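6-phosphogluconolactonase (Trypanosoma cruzi, PDB 6VYE) probably catalyses the hydrolysis of 6-phosphogluconolactone to 6-phosphogluconate, the second step of the oxidative pentose phosphate pathway. Local coordinates at residues Glu73-Arg78 with Asp106-Leu111; Asp130-Ala135 with Val191-Pro196; His173-Phe178 with Arg206-Pro211; Thr213-Arg218 with Asn252-Val257; Leu222-Lys227 with Phe259-Glu264. All coordinates share one frame; numbering follows the deposited sequence.

Interaction 1: residues Glu73-Arg78 with Asp106-Leu111; sequences EERALR and DIPEDL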
# COMPACT_ATOMS: atom_id res chain seq x y z
N GLU A 73 1.51 22.32 -7.30
CA GLU A 73 2.48 23.31 -7.86
C GLU A 73 3.90 22.73 -7.85
O GLU A 73 4.62 23.01 -8.82
CB GLU A 73 2.52 24.61 -7.06
CG GLU A 73 1.49 25.63 -7.54
CD GLU A 73 0.07 25.17 -7.33
OE1 GLU A 73 -0.21 24.59 -6.26
OE2 GLU A 73 -0.74 25.32 -8.26
N GLU A 74 4.31 22.05 -6.78
CA GLU A 74 5.73 21.63 -6.60
C GLU A 74 5.91 20.19 -7.09
O GLU A 74 7.08 19.74 -7.14
CB GLU A 74 6.23 21.84 -5.17
CG GLU A 74 6.34 23.29 -4.73
CD GLU A 74 7.13 23.45 -3.44
OE1 GLU A 74 8.29 22.93 -3.36
OE2 GLU A 74 6.59 24.04 -2.46
N ARG A 75 4.83 19.51 -7.50
CA ARG A 75 4.88 18.17 -8.14
C ARG A 75 5.73 17.21 -7.29
O ARG A 75 6.64 16.56 -7.85
CB ARG A 75 5.47 18.34 -9.55
CG ARG A 75 4.67 19.29 -10.44
CD ARG A 75 5.30 19.63 -11.78
NE ARG A 75 5.84 18.44 -12.43
CZ ARG A 75 5.15 17.56 -13.14
NH1 ARG A 75 3.87 17.73 -13.36
NH2 ARG A 75 5.76 16.53 -13.69
N ALA A 76 5.49 17.14 -5.98
CA ALA A 76 6.32 16.35 -5.05
C ALA A 76 6.10 14.83 -5.17
O ALA A 76 7.07 14.09 -4.87
CB ALA A 76 6.09 16.81 -3.65
N LEU A 77 4.95 14.38 -5.67
CA LEU A 77 4.54 12.95 -5.62
C LEU A 77 3.95 12.51 -6.96
O LEU A 77 3.16 13.26 -7.59
CB LEU A 77 3.52 12.69 -4.50
CG LEU A 77 4.07 12.68 -3.06
CD1 LEU A 77 2.98 12.43 -2.04
CD2 LEU A 77 5.19 11.68 -2.87
N ARG A 78 4.25 11.27 -7.32
CA ARG A 78 3.62 10.52 -8.42
C ARG A 78 2.86 9.37 -7.76
O ARG A 78 3.47 8.55 -7.04
CB ARG A 78 4.67 10.10 -9.44
CG ARG A 78 4.08 9.69 -10.77
CD ARG A 78 5.14 9.00 -11.64
NE ARG A 78 6.19 9.94 -12.06
CZ ARG A 78 6.07 10.85 -13.03
NH1 ARG A 78 4.95 11.01 -13.70
NH2 ARG A 78 7.08 11.64 -13.31
N ASP A 106 -7.26 17.30 -8.13
CA ASP A 106 -6.47 18.55 -8.23
C ASP A 106 -4.97 18.29 -8.46
O ASP A 106 -4.20 19.25 -8.28
CB ASP A 106 -6.67 19.35 -6.95
CG ASP A 106 -8.03 20.04 -6.93
OD1 ASP A 106 -8.71 20.01 -5.89
OD2 ASP A 106 -8.39 20.57 -7.97
N ILE A 107 -4.55 17.08 -8.83
CA ILE A 107 -3.11 16.73 -9.09
C ILE A 107 -2.88 16.70 -10.59
O ILE A 107 -3.69 16.18 -11.34
CB ILE A 107 -2.75 15.39 -8.41
CG1 ILE A 107 -2.96 15.48 -6.91
CG2 ILE A 107 -1.33 14.93 -8.76
CD1 ILE A 107 -2.21 16.63 -6.23
N PRO A 108 -1.76 17.26 -11.11
CA PRO A 108 -1.44 17.14 -12.54
C PRO A 108 -1.53 15.69 -13.04
O PRO A 108 -1.21 14.76 -12.28
CB PRO A 108 -0.02 17.68 -12.63
CG PRO A 108 0.09 18.64 -11.46
CD PRO A 108 -0.77 18.05 -10.36
N GLU A 109 -2.06 15.51 -14.25
CA GLU A 109 -2.53 14.20 -14.78
C GLU A 109 -1.34 13.25 -14.91
O GLU A 109 -1.51 12.04 -14.61
CB GLU A 109 -3.28 14.35 -16.10
CG GLU A 109 -2.43 14.81 -17.27
CD GLU A 109 -3.16 14.76 -18.60
OE1 GLU A 109 -2.67 14.08 -19.52
OE2 GLU A 109 -4.26 15.35 -18.69
N ASP A 110 -0.17 13.75 -15.29
CA ASP A 110 1.04 12.91 -15.44
C ASP A 110 1.44 12.34 -14.08
O ASP A 110 2.18 11.35 -14.08
CB ASP A 110 2.18 13.66 -16.14
CG ASP A 110 2.88 14.71 -15.28
OD1 ASP A 110 2.21 15.66 -14.82
OD2 ASP A 110 4.09 14.56 -15.08
N LEU A 111 0.95 12.91 -12.97
CA LEU A 111 1.35 12.50 -11.59
C LEU A 111 0.30 11.55 -10.99
O LEU A 111 0.42 11.17 -9.83
CB LEU A 111 1.53 13.76 -10.73
CG LEU A 111 2.72 14.67 -11.05
CD1 LEU A 111 2.90 15.72 -9.95
CD2 LEU A 111 4.00 13.90 -11.27
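Leu111 packs its isobutyl end against the backbone of Arg75-Arg78, and this is the close-packed half of the contact. Its CD1 lies 3.4 Å from Leu77 O and 3.6 Å from Arg75 CA, while CD2 comes up to one face of the Arg78 guanidinium at its rim. Backbone also meets backbone here, Arg78 CA approaching Leu111 O at 3.6 Å in a CA-H...O contact. The outer half is polar and lies toward the surface. Arg75, bent at chi3 (44°), reaches the exposed Asp110 end-on: NH1 binds OD1 at 3.0 Å and NH2 binds OD2 at 2.9 Å. Both oxygens use their syn lone pairs, and guanidinium and carboxylate are essentially coplanar, a paired grip that fixes the rotation of both groups. Arg78 adds a long salt bridge from NH1 to Asp110 OD2 (3.9 Å); the same NH1 lies 2.8 Å from Asp110 O. The start of strand 77-85 is paired with Leu46 and Ile48, and Leu111 bonds through its backbone to Phe79. Leu77 turns onto helix 24-38 and Leu71 of helix 68-73, and Ile107 also rests on Leu71; the loop after helix 95-104 thus shares helix 68-73 with the strand's first residues.

Interaction 2: residues Asp130-Ala135 with Val191-Pro196; sequences DAVKSA and VSVGFP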
# COMPACT_ATOMS: atom_id res chain seq x y z
N ASP A 130 -8.27 -11.99 -16.88
CA ASP A 130 -8.52 -10.53 -17.00
C ASP A 130 -7.66 -9.77 -15.99
O ASP A 130 -7.02 -8.79 -16.37
CB ASP A 130 -9.98 -10.18 -16.72
CG ASP A 130 -10.96 -10.77 -17.72
OD1 ASP A 130 -10.81 -10.50 -18.92
OD2 ASP A 130 -11.86 -11.50 -17.28
N ALA A 131 -7.69 -10.20 -14.72
CA ALA A 131 -6.89 -9.63 -13.62
C ALA A 131 -5.41 -9.72 -14.00
O ALA A 131 -4.68 -8.72 -13.83
CB ALA A 131 -7.20 -10.35 -12.33
N VAL A 132 -4.96 -10.89 -14.47
CA VAL A 132 -3.52 -11.10 -14.79
C VAL A 132 -3.10 -10.16 -15.93
O VAL A 132 -1.98 -9.62 -15.85
CB VAL A 132 -3.23 -12.58 -15.08
CG1 VAL A 132 -1.86 -12.78 -15.71
CG2 VAL A 132 -3.35 -13.44 -13.83
N LYS A 133 -3.93 -9.92 -16.95
CA LYS A 133 -3.55 -9.02 -18.08
C LYS A 133 -3.49 -7.57 -17.59
O LYS A 133 -2.62 -6.82 -18.05
CB LYS A 133 -4.50 -9.21 -19.28
CG LYS A 133 -4.25 -10.48 -20.08
CD LYS A 133 -5.35 -10.87 -21.04
CE LYS A 133 -5.64 -9.80 -22.06
NZ LYS A 133 -6.63 -10.29 -23.04
N SER A 134 -4.37 -7.20 -16.66
CA SER A 134 -4.38 -5.87 -16.01
C SER A 134 -3.12 -5.67 -15.14
O SER A 134 -2.51 -4.59 -15.22
CB SER A 134 -5.65 -5.70 -15.25
OG SER A 134 -5.71 -4.40 -14.69
N ALA A 135 -2.70 -6.68 -14.38
CA ALA A 135 -1.47 -6.66 -13.55
C ALA A 135 -0.25 -6.47 -14.45
O ALA A 135 0.63 -5.65 -14.08
CB ALA A 135 -1.35 -7.92 -12.74
N VAL A 191 3.99 -6.91 -9.77
CA VAL A 191 2.51 -6.79 -9.68
C VAL A 191 1.89 -8.17 -9.94
O VAL A 191 2.40 -8.92 -10.78
CB VAL A 191 1.95 -5.79 -10.70
CG1 VAL A 191 0.51 -5.42 -10.36
CG2 VAL A 191 2.82 -4.54 -10.85
N SER A 192 0.84 -8.51 -9.22
CA SER A 192 0.13 -9.79 -9.38
C SER A 192 -1.35 -9.56 -9.06
O SER A 192 -1.84 -8.42 -9.20
CB SER A 192 0.77 -10.83 -8.49
OG SER A 192 0.27 -12.11 -8.80
N VAL A 193 -2.05 -10.61 -8.64
CA VAL A 193 -3.53 -10.55 -8.52
C VAL A 193 -3.92 -11.27 -7.24
O VAL A 193 -3.12 -12.05 -6.71
CB VAL A 193 -4.22 -11.14 -9.76
CG1 VAL A 193 -3.85 -10.41 -11.03
CG2 VAL A 193 -3.93 -12.62 -9.91
N GLY A 194 -5.12 -10.99 -6.77
CA GLY A 194 -5.65 -11.64 -5.58
C GLY A 194 -7.15 -11.52 -5.58
O GLY A 194 -7.68 -10.50 -6.10
N PHE A 195 -7.79 -12.58 -5.09
CA PHE A 195 -9.24 -12.61 -4.79
C PHE A 195 -9.37 -12.69 -3.28
O PHE A 195 -8.60 -13.39 -2.62
CB PHE A 195 -9.90 -13.75 -5.58
CG PHE A 195 -11.40 -13.64 -5.63
CD1 PHE A 195 -12.03 -12.96 -6.67
CD2 PHE A 195 -12.18 -14.15 -4.60
CE1 PHE A 195 -13.41 -12.84 -6.69
CE2 PHE A 195 -13.56 -14.02 -4.63
CZ PHE A 195 -14.17 -13.36 -5.67
N PRO A 196 -10.32 -11.98 -2.64
CA PRO A 196 -10.41 -11.97 -1.19
C PRO A 196 -10.79 -13.35 -0.65
O PRO A 196 -11.41 -14.14 -1.37
CB PRO A 196 -11.46 -10.89 -0.91
CG PRO A 196 -12.28 -10.85 -2.16
CD PRO A 196 -11.32 -11.10 -3.28
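Ala131 O accepts the helical hydrogen bond from Ala135 N (2.9 Å) and is touched from the strand by Val193 CG1 at 3.4 Å. The contact is a helix laid on the edge of a sheet, part of the layered alpha/beta fold of this family: helix 128-146 runs nearly antiparallel to strand 191-194, an outermost strand of the mixed sheet, with 156° between the directions of the two short segments. Their axes come within 7.3 Å, a close approach that fits the small alanine side chains on the helix face. Val193 and Ala135 carry much of the packing. Val193 CG1, anti to the carbonyl carbon (chi1 -60°), lies between two alanine methyls one helical turn apart, 3.6 Å from Ala131 CB and 3.9 Å from Ala135 CB. The other branch, CG2, meets Val132 CG2 at 4.0 Å, the two valine side chains crossing at about a right angle. Ala135 also lays its methyl on the strand backbone, with CB 3.6 Å from Ser192 O. The Ser192 side chain itself starts away from the helix, as the alternation along a strand requires. One turn further along the helix, Glu139 OE1 accepts a hydrogen bond from Val191 N, adding a polar tie to an otherwise apolar interface. On the inner side, Val207 of strand 206-209 touches Ala135 and Val191 alike. At that end Val191 turns its branch point to the last carbonyl of the helix segment, CB standing 3.6 Å from Ala135 O.

Interaction 3: residues His173-Phe178 with Arg206-Pro211; sequences HTASIF and RVTLTP. With PO4 (phosphate ion), chain D.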
# COMPACT_ATOMS: atom_id res chain seq x y z
N HIS A 173 -4.24 -9.35 6.19
CA HIS A 173 -3.81 -9.15 4.79
C HIS A 173 -3.35 -7.72 4.64
O HIS A 173 -3.69 -6.89 5.51
CB HIS A 173 -4.87 -9.56 3.75
CG HIS A 173 -5.87 -8.51 3.44
ND1 HIS A 173 -6.97 -8.29 4.26
CD2 HIS A 173 -5.96 -7.62 2.40
CE1 HIS A 173 -7.70 -7.30 3.73
NE2 HIS A 173 -7.11 -6.88 2.58
N THR A 174 -2.56 -7.44 3.61
CA THR A 174 -2.22 -6.05 3.24
C THR A 174 -2.24 -5.97 1.72
O THR A 174 -2.15 -7.04 1.08
CB THR A 174 -0.94 -5.59 3.95
OG1 THR A 174 -0.91 -4.19 3.69
CG2 THR A 174 0.32 -6.22 3.42
N ALA A 175 -2.41 -4.76 1.19
CA ALA A 175 -2.75 -4.49 -0.22
C ALA A 175 -3.91 -5.40 -0.60
O ALA A 175 -4.95 -5.30 0.09
CB ALA A 175 -1.54 -4.62 -1.09
N SER A 176 -3.79 -6.22 -1.64
CA SER A 176 -4.68 -7.38 -1.89
C SER A 176 -3.82 -8.65 -1.92
O SER A 176 -4.08 -9.58 -2.74
CB SER A 176 -5.57 -7.17 -3.11
OG SER A 176 -6.67 -6.32 -2.78
N ILE A 177 -2.85 -8.72 -1.02
CA ILE A 177 -2.04 -9.95 -0.81
C ILE A 177 -2.76 -10.82 0.25
O ILE A 177 -2.67 -10.50 1.42
CB ILE A 177 -0.58 -9.61 -0.45
CG1 ILE A 177 0.06 -8.65 -1.46
CG2 ILE A 177 0.23 -10.89 -0.34
CD1 ILE A 177 1.37 -8.05 -0.98
N PHE A 178 -3.42 -11.89 -0.20
CA PHE A 178 -4.18 -12.87 0.61
C PHE A 178 -3.46 -14.21 0.59
O PHE A 178 -2.87 -14.60 -0.44
CB PHE A 178 -5.60 -12.98 0.04
CG PHE A 178 -6.46 -11.73 0.18
CD1 PHE A 178 -6.60 -10.84 -0.87
CD2 PHE A 178 -7.17 -11.47 1.34
CE1 PHE A 178 -7.40 -9.70 -0.77
CE2 PHE A 178 -7.95 -10.33 1.46
CZ PHE A 178 -8.07 -9.44 0.40
N ARG A 206 -8.59 -8.40 -7.68
CA ARG A 206 -7.76 -7.20 -7.45
C ARG A 206 -6.42 -7.38 -8.13
O ARG A 206 -5.98 -8.55 -8.31
CB ARG A 206 -7.55 -6.93 -5.97
CG ARG A 206 -8.85 -6.60 -5.24
CD ARG A 206 -9.27 -7.77 -4.42
NE ARG A 206 -10.41 -7.46 -3.58
CZ ARG A 206 -10.35 -7.00 -2.35
NH1 ARG A 206 -9.20 -6.67 -1.81
NH2 ARG A 206 -11.48 -6.79 -1.68
N VAL A 207 -5.89 -6.26 -8.60
CA VAL A 207 -4.47 -6.16 -9.03
C VAL A 207 -3.76 -5.62 -7.79
O VAL A 207 -4.37 -4.80 -7.12
CB VAL A 207 -4.34 -5.23 -10.25
CG1 VAL A 207 -2.89 -5.00 -10.64
CG2 VAL A 207 -5.14 -5.78 -11.43
N THR A 208 -2.57 -6.12 -7.49
CA THR A 208 -1.85 -5.80 -6.24
C THR A 208 -0.36 -5.81 -6.53
O THR A 208 0.11 -6.63 -7.36
CB THR A 208 -2.23 -6.75 -5.08
OG1 THR A 208 -1.58 -6.33 -3.89
CG2 THR A 208 -1.88 -8.21 -5.33
N LEU A 209 0.36 -4.94 -5.83
CA LEU A 209 1.82 -5.04 -5.69
C LEU A 209 2.11 -6.30 -4.87
O LEU A 209 1.23 -6.75 -4.06
CB LEU A 209 2.39 -3.79 -5.00
CG LEU A 209 2.17 -2.46 -5.72
CD1 LEU A 209 2.86 -1.35 -4.92
CD2 LEU A 209 2.65 -2.47 -7.17
N THR A 210 3.30 -6.83 -5.11
CA THR A 210 3.73 -8.12 -4.56
C THR A 210 4.57 -7.86 -3.33
O THR A 210 5.05 -6.74 -3.10
CB THR A 210 4.45 -8.90 -5.65
OG1 THR A 210 5.59 -8.13 -6.07
CG2 THR A 210 3.53 -9.21 -6.81
N PRO A 211 4.81 -8.89 -2.50
CA PRO A 211 5.77 -8.75 -1.41
C PRO A 211 7.14 -8.24 -1.89
O PRO A 211 7.68 -7.34 -1.27
CB PRO A 211 5.78 -10.16 -0.78
CG PRO A 211 4.41 -10.71 -1.12
CD PRO A 211 4.14 -10.19 -2.53
P PO4 D . -9.80 -5.16 1.35
O1 PO4 D . -8.42 -5.44 0.70
O2 PO4 D . -9.77 -3.83 2.03
O3 PO4 D . -10.13 -6.19 2.41
O4 PO4 D . -10.87 -5.22 0.26
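An anion pocket holding a phosphate ion is built where Ser176 and Arg206 meet. Arg206 NH1 donates to Ser176 OG at 2.7 Å, close to the guanidinium plane, and also binds phosphate O1 at 2.9 Å, while NH2 takes phosphate O4 at 2.6 Å. O1 is gripped a second time by His173 NE2 (2.7 Å), and Arg85 binds the ion as well. Ser176 OG has a further bond to Asp83, which positions the serine beside the arginine. Phe178 lines the pocket: its CE2 stands over the centre of the His173 ring, and Arg206 NH1 lies at the edge of the Phe178 ring. Deeper in, Thr208 OG1 is anti to its own amide nitrogen (chi1 -176°) and works both ways, accepting from Ser176 N at 3.2 Å and donating to Leu209 O at 2.8 Å on a lone pair of that carbonyl. On the side away from the ion, Ile177 CD1 packs on Pro211 CD at 3.8 Å. The ion probably came from the crystallisation liquor, but its place is consistent with the substrate's phosphate or another anionic group. The turn Thr174-Ile177, closed by Ile177 N to Thr174 O, follows His173 in the glycine-rich GLGSDGHTAS sequence characteristic of 6-phosphogluconolactonases.

Interaction 4: residues Thr213-Arg218 with Asn252-Val257; sequences TIIHAR and NCKGDV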
# COMPACT_ATOMS: atom_id res chain seq x y z
N THR A 213 8.06 -6.29 -4.18
CA THR A 213 7.97 -4.84 -4.46
C THR A 213 7.97 -4.04 -3.17
O THR A 213 8.67 -3.07 -3.14
CB THR A 213 6.74 -4.44 -5.29
OG1 THR A 213 6.78 -5.18 -6.50
CG2 THR A 213 6.75 -2.96 -5.59
N ILE A 214 7.16 -4.44 -2.18
CA ILE A 214 7.05 -3.75 -0.87
C ILE A 214 8.39 -3.91 -0.12
O ILE A 214 8.90 -2.91 0.50
CB ILE A 214 5.85 -4.30 -0.06
CG1 ILE A 214 4.54 -3.96 -0.78
CG2 ILE A 214 5.86 -3.77 1.37
CD1 ILE A 214 3.35 -4.71 -0.28
N ILE A 215 8.96 -5.10 -0.18
CA ILE A 215 10.23 -5.44 0.52
C ILE A 215 11.36 -4.51 0.04
O ILE A 215 12.23 -4.19 0.86
CB ILE A 215 10.54 -6.93 0.34
CG1 ILE A 215 9.67 -7.75 1.31
CG2 ILE A 215 12.02 -7.22 0.54
CD1 ILE A 215 9.59 -9.24 0.98
N HIS A 216 11.33 -4.05 -1.21
CA HIS A 216 12.38 -3.17 -1.79
C HIS A 216 12.01 -1.68 -1.83
O HIS A 216 12.82 -0.93 -2.41
CB HIS A 216 12.77 -3.73 -3.15
CG HIS A 216 13.69 -4.88 -2.96
ND1 HIS A 216 13.23 -6.19 -2.89
CD2 HIS A 216 15.02 -4.91 -2.75
CE1 HIS A 216 14.26 -6.98 -2.68
NE2 HIS A 216 15.36 -6.22 -2.59
N ALA A 217 10.85 -1.26 -1.29
CA ALA A 217 10.45 0.16 -1.26
C ALA A 217 11.41 0.85 -0.31
O ALA A 217 11.79 0.21 0.66
CB ALA A 217 9.02 0.35 -0.77
N ARG A 218 11.78 2.10 -0.57
CA ARG A 218 12.66 2.91 0.33
C ARG A 218 11.95 3.22 1.65
O ARG A 218 12.63 3.29 2.68
CB ARG A 218 13.06 4.20 -0.40
CG ARG A 218 13.86 3.94 -1.66
CD ARG A 218 14.55 5.15 -2.26
NE ARG A 218 15.35 4.76 -3.42
CZ ARG A 218 14.94 4.81 -4.70
NH1 ARG A 218 13.76 5.30 -5.05
NH2 ARG A 218 15.75 4.37 -5.65
N ASN A 252 10.74 -8.61 6.40
CA ASN A 252 11.84 -8.68 5.42
C ASN A 252 12.05 -7.34 4.70
O ASN A 252 12.90 -7.27 3.79
CB ASN A 252 11.56 -9.77 4.39
CG ASN A 252 11.63 -11.16 5.00
OD1 ASN A 252 10.86 -12.03 4.60
ND2 ASN A 252 12.50 -11.36 5.97
N CYS A 253 11.31 -6.29 5.05
CA CYS A 253 11.41 -4.99 4.35
C CYS A 253 12.85 -4.45 4.42
O CYS A 253 13.43 -4.54 5.49
CB CYS A 253 10.39 -4.01 4.89
SG CYS A 253 8.74 -4.29 4.19
N LYS A 254 13.40 -4.00 3.29
CA LYS A 254 14.82 -3.55 3.19
C LYS A 254 14.91 -2.07 3.54
O LYS A 254 15.99 -1.68 3.97
CB LYS A 254 15.43 -3.77 1.81
CG LYS A 254 15.56 -5.22 1.38
CD LYS A 254 16.59 -5.99 2.17
CE LYS A 254 16.68 -7.46 1.81
NZ LYS A 254 16.67 -7.68 0.34
N GLY A 255 13.80 -1.34 3.45
CA GLY A 255 13.75 0.12 3.63
C GLY A 255 13.42 0.52 5.05
O GLY A 255 13.47 -0.33 5.96
N ASP A 256 13.01 1.78 5.20
CA ASP A 256 12.62 2.41 6.48
C ASP A 256 11.13 2.11 6.73
O ASP A 256 10.29 2.65 5.96
CB ASP A 256 12.95 3.91 6.46
CG ASP A 256 12.07 4.76 7.37
OD1 ASP A 256 11.28 5.58 6.84
OD2 ASP A 256 12.11 4.54 8.59
N VAL A 257 10.83 1.33 7.77
CA VAL A 257 9.46 0.83 8.08
C VAL A 257 8.90 1.60 9.27
O VAL A 257 9.55 1.60 10.31
CB VAL A 257 9.44 -0.69 8.36
CG1 VAL A 257 8.04 -1.17 8.73
CG2 VAL A 257 9.93 -1.45 7.15
O HOH W 1 10.93 -1.81 2.28
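Lys254 N donates a nearly straight hydrogen bond to Ile215 O (2.7 Å, 163°), meeting a carbonyl at the C-terminal end of helix 211-215. Two residues on, Asp256 N donates to Arg218 O at 3.0 Å, from above the carbonyl plane. Between these two backbone ties Gly255 is drawn close to the facing segment 213-218, its CA 3.5 Å from Arg218 O, and its N gives a hydrogen bond to a water. That water also lies 2.9 Å from Ile214 O and 2.7 Å from Ala217 O, so it joins these two carbonyls to Gly255 N across the contact. Side chains flank the backbone core. Ile215 lies alongside Asn252, with CG2 3.4 Å from Asn252 O, and Cys253 SG packs on Ile214 CG2. Lys254 CG, set anti to the carbonyl carbon (chi1 -64°), lies over one face of the His216 ring, the two side chains running the same way. In the next shell, Lys254 NZ forms a salt bridge with Glu152, and His216 ND1 is bonded to Ile212 O, which fixes the ring beside the lysine. Arg218 pairs with Asp162, and Asp256 OD1 with His219. The contact thus joins the way out of helix 211-215 to the start of strand 256-262, just where strand 219-224 begins beside it; Ile214 packs on Val164 and Leu166 of strand 163-167, and Cys253 on Val220.

Interaction 5: residues Leu222-Lys227 with Phe259-Glu264; sequences LLATGK and FILDKE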
# COMPACT_ATOMS: atom_id res chain seq x y z
N LEU A 222 2.76 1.42 7.48
CA LEU A 222 1.58 0.57 7.74
C LEU A 222 0.69 1.31 8.73
O LEU A 222 1.18 1.74 9.80
CB LEU A 222 2.00 -0.80 8.27
CG LEU A 222 0.84 -1.75 8.59
CD1 LEU A 222 0.25 -2.33 7.33
CD2 LEU A 222 1.32 -2.87 9.48
N LEU A 223 -0.59 1.41 8.38
CA LEU A 223 -1.67 1.96 9.24
C LEU A 223 -2.47 0.78 9.80
O LEU A 223 -2.91 -0.07 9.02
CB LEU A 223 -2.53 2.88 8.38
CG LEU A 223 -1.80 4.09 7.80
CD1 LEU A 223 -2.76 5.14 7.30
CD2 LEU A 223 -0.90 4.69 8.87
N ALA A 224 -2.57 0.66 11.12
CA ALA A 224 -3.35 -0.43 11.74
C ALA A 224 -4.07 0.06 13.01
O ALA A 224 -3.43 0.68 13.88
CB ALA A 224 -2.44 -1.60 12.01
N THR A 225 -5.37 -0.22 13.11
CA THR A 225 -6.19 0.16 14.29
C THR A 225 -7.05 -1.02 14.72
O THR A 225 -7.26 -1.94 13.91
CB THR A 225 -7.12 1.33 13.96
OG1 THR A 225 -7.94 0.91 12.86
CG2 THR A 225 -6.37 2.59 13.61
N GLY A 226 -7.54 -0.97 15.95
CA GLY A 226 -8.63 -1.81 16.46
C GLY A 226 -8.10 -2.92 17.33
O GLY A 226 -7.13 -3.64 16.90
N LYS A 227 -8.69 -3.08 18.51
CA LYS A 227 -8.41 -4.25 19.38
C LYS A 227 -8.53 -5.54 18.56
O LYS A 227 -7.76 -6.45 18.84
CB LYS A 227 -9.33 -4.28 20.60
CG LYS A 227 -8.89 -5.26 21.68
CD LYS A 227 -9.91 -5.56 22.75
CE LYS A 227 -9.59 -6.81 23.55
NZ LYS A 227 -8.66 -6.51 24.67
N PHE A 259 5.28 1.72 11.53
CA PHE A 259 3.93 1.25 11.94
C PHE A 259 3.28 2.37 12.75
O PHE A 259 3.88 2.86 13.75
CB PHE A 259 4.01 -0.05 12.75
CG PHE A 259 4.32 -1.32 11.99
CD1 PHE A 259 4.16 -2.55 12.61
CD2 PHE A 259 4.84 -1.30 10.71
CE1 PHE A 259 4.46 -3.73 11.95
CE2 PHE A 259 5.11 -2.48 10.04
CZ PHE A 259 4.92 -3.70 10.65
N ILE A 260 2.12 2.83 12.29
CA ILE A 260 1.34 3.90 12.96
C ILE A 260 0.08 3.22 13.50
O ILE A 260 -0.70 2.67 12.71
CB ILE A 260 1.08 5.08 11.99
CG1 ILE A 260 2.39 5.55 11.33
CG2 ILE A 260 0.34 6.23 12.66
CD1 ILE A 260 2.20 6.75 10.39
N LEU A 261 -0.04 3.18 14.82
CA LEU A 261 -1.04 2.36 15.56
C LEU A 261 -1.91 3.25 16.46
O LEU A 261 -1.44 4.33 16.90
CB LEU A 261 -0.27 1.35 16.40
CG LEU A 261 0.79 0.55 15.66
CD1 LEU A 261 1.48 -0.41 16.62
CD2 LEU A 261 0.16 -0.23 14.51
N ASP A 262 -3.11 2.77 16.78
CA ASP A 262 -3.94 3.31 17.89
C ASP A 262 -3.55 2.55 19.17
O ASP A 262 -2.79 1.55 19.07
CB ASP A 262 -5.43 3.27 17.55
CG ASP A 262 -6.12 1.92 17.68
OD1 ASP A 262 -5.44 0.87 17.50
OD2 ASP A 262 -7.33 1.91 17.97
N LYS A 263 -4.03 3.01 20.32
CA LYS A 263 -3.77 2.43 21.67
C LYS A 263 -4.30 0.99 21.70
O LYS A 263 -3.57 0.12 22.14
CB LYS A 263 -4.46 3.25 22.76
CG LYS A 263 -3.90 4.64 22.99
CD LYS A 263 -2.56 4.64 23.71
CE LYS A 263 -2.14 6.01 24.18
NZ LYS A 263 -0.81 6.37 23.65
N GLU A 264 -5.52 0.76 21.21
CA GLU A 264 -6.24 -0.53 21.34
C GLU A 264 -5.46 -1.64 20.61
O GLU A 264 -5.38 -2.75 21.17
CB GLU A 264 -7.67 -0.37 20.85
CG GLU A 264 -8.55 0.41 21.83
CD GLU A 264 -8.88 -0.31 23.14
OE1 GLU A 264 -9.15 -1.53 23.12
OE2 GLU A 264 -8.88 0.34 24.20
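The two parallel strands of a beta-alpha-beta unit, 219-224 and 256-262, pair here, with Leu222 opposite Phe259 and Leu223 opposite Ile260. Ile260 is bonded through both its backbone groups, as in regular parallel pairing: its N donates to Leu222 O (2.9 Å, 176°) and its O accepts from Ala224 N (3.2 Å). On one face of the sheet Leu222 holds CG anti to the backbone nitrogen (chi1 179°), which carries CD2 over the centre of the Phe259 ring, 3.8 Å from the centroid and 9° off the normal, a CH-pi contact. On the same face the methyl of Ala224 touches Leu261 CD2 at 3.9 Å. The other face has Leu223 and Ile260 side by side, CD2 of the leucine 3.7 Å from CB of the isoleucine. Past the regular pairing, a side chain takes over from the backbone: Asp262 OD1 accepts from Gly226 N at 3.2 Å, met from above the carboxylate plane, and also bonds Ile265 N. One oxygen therefore ties both outgoing turns, and a negative carboxylate there would probably polarise the two amides. At the exposed end Glu264 OE1 leans on the aliphatic part of Lys227, 3.7 Å from its CB, without an ion pair between them. Within the sheet, strand 163-167 flanks 219-224 and strand 14-18 flanks 256-262. Helix 230-237 covers the Phe259 and Leu261 face, and helix 24-38 packs on Ile260.

Following the chain from the N terminus, interaction 1 closes first, bringing the loop after helix 95-104 back to the start of strand 77-85, in series with all the others. Interactions 2 and 3 cross: 173-178 falls inside the loop closed by 130-135 and 191-196, while 206-211 lies beyond it, and backbone bonds such as Ser192 N to Thr208 O join the two contacts. Interaction 4 returns the start of strand 256-262 to the end of helix 211-215; interaction 5, which crosses it, pairs strands 219-224 and 256-262 around helix 230-237. Ile177 CD1 and Ile214 CD1 link interactions 3 and 4. All five reach one mixed sheet.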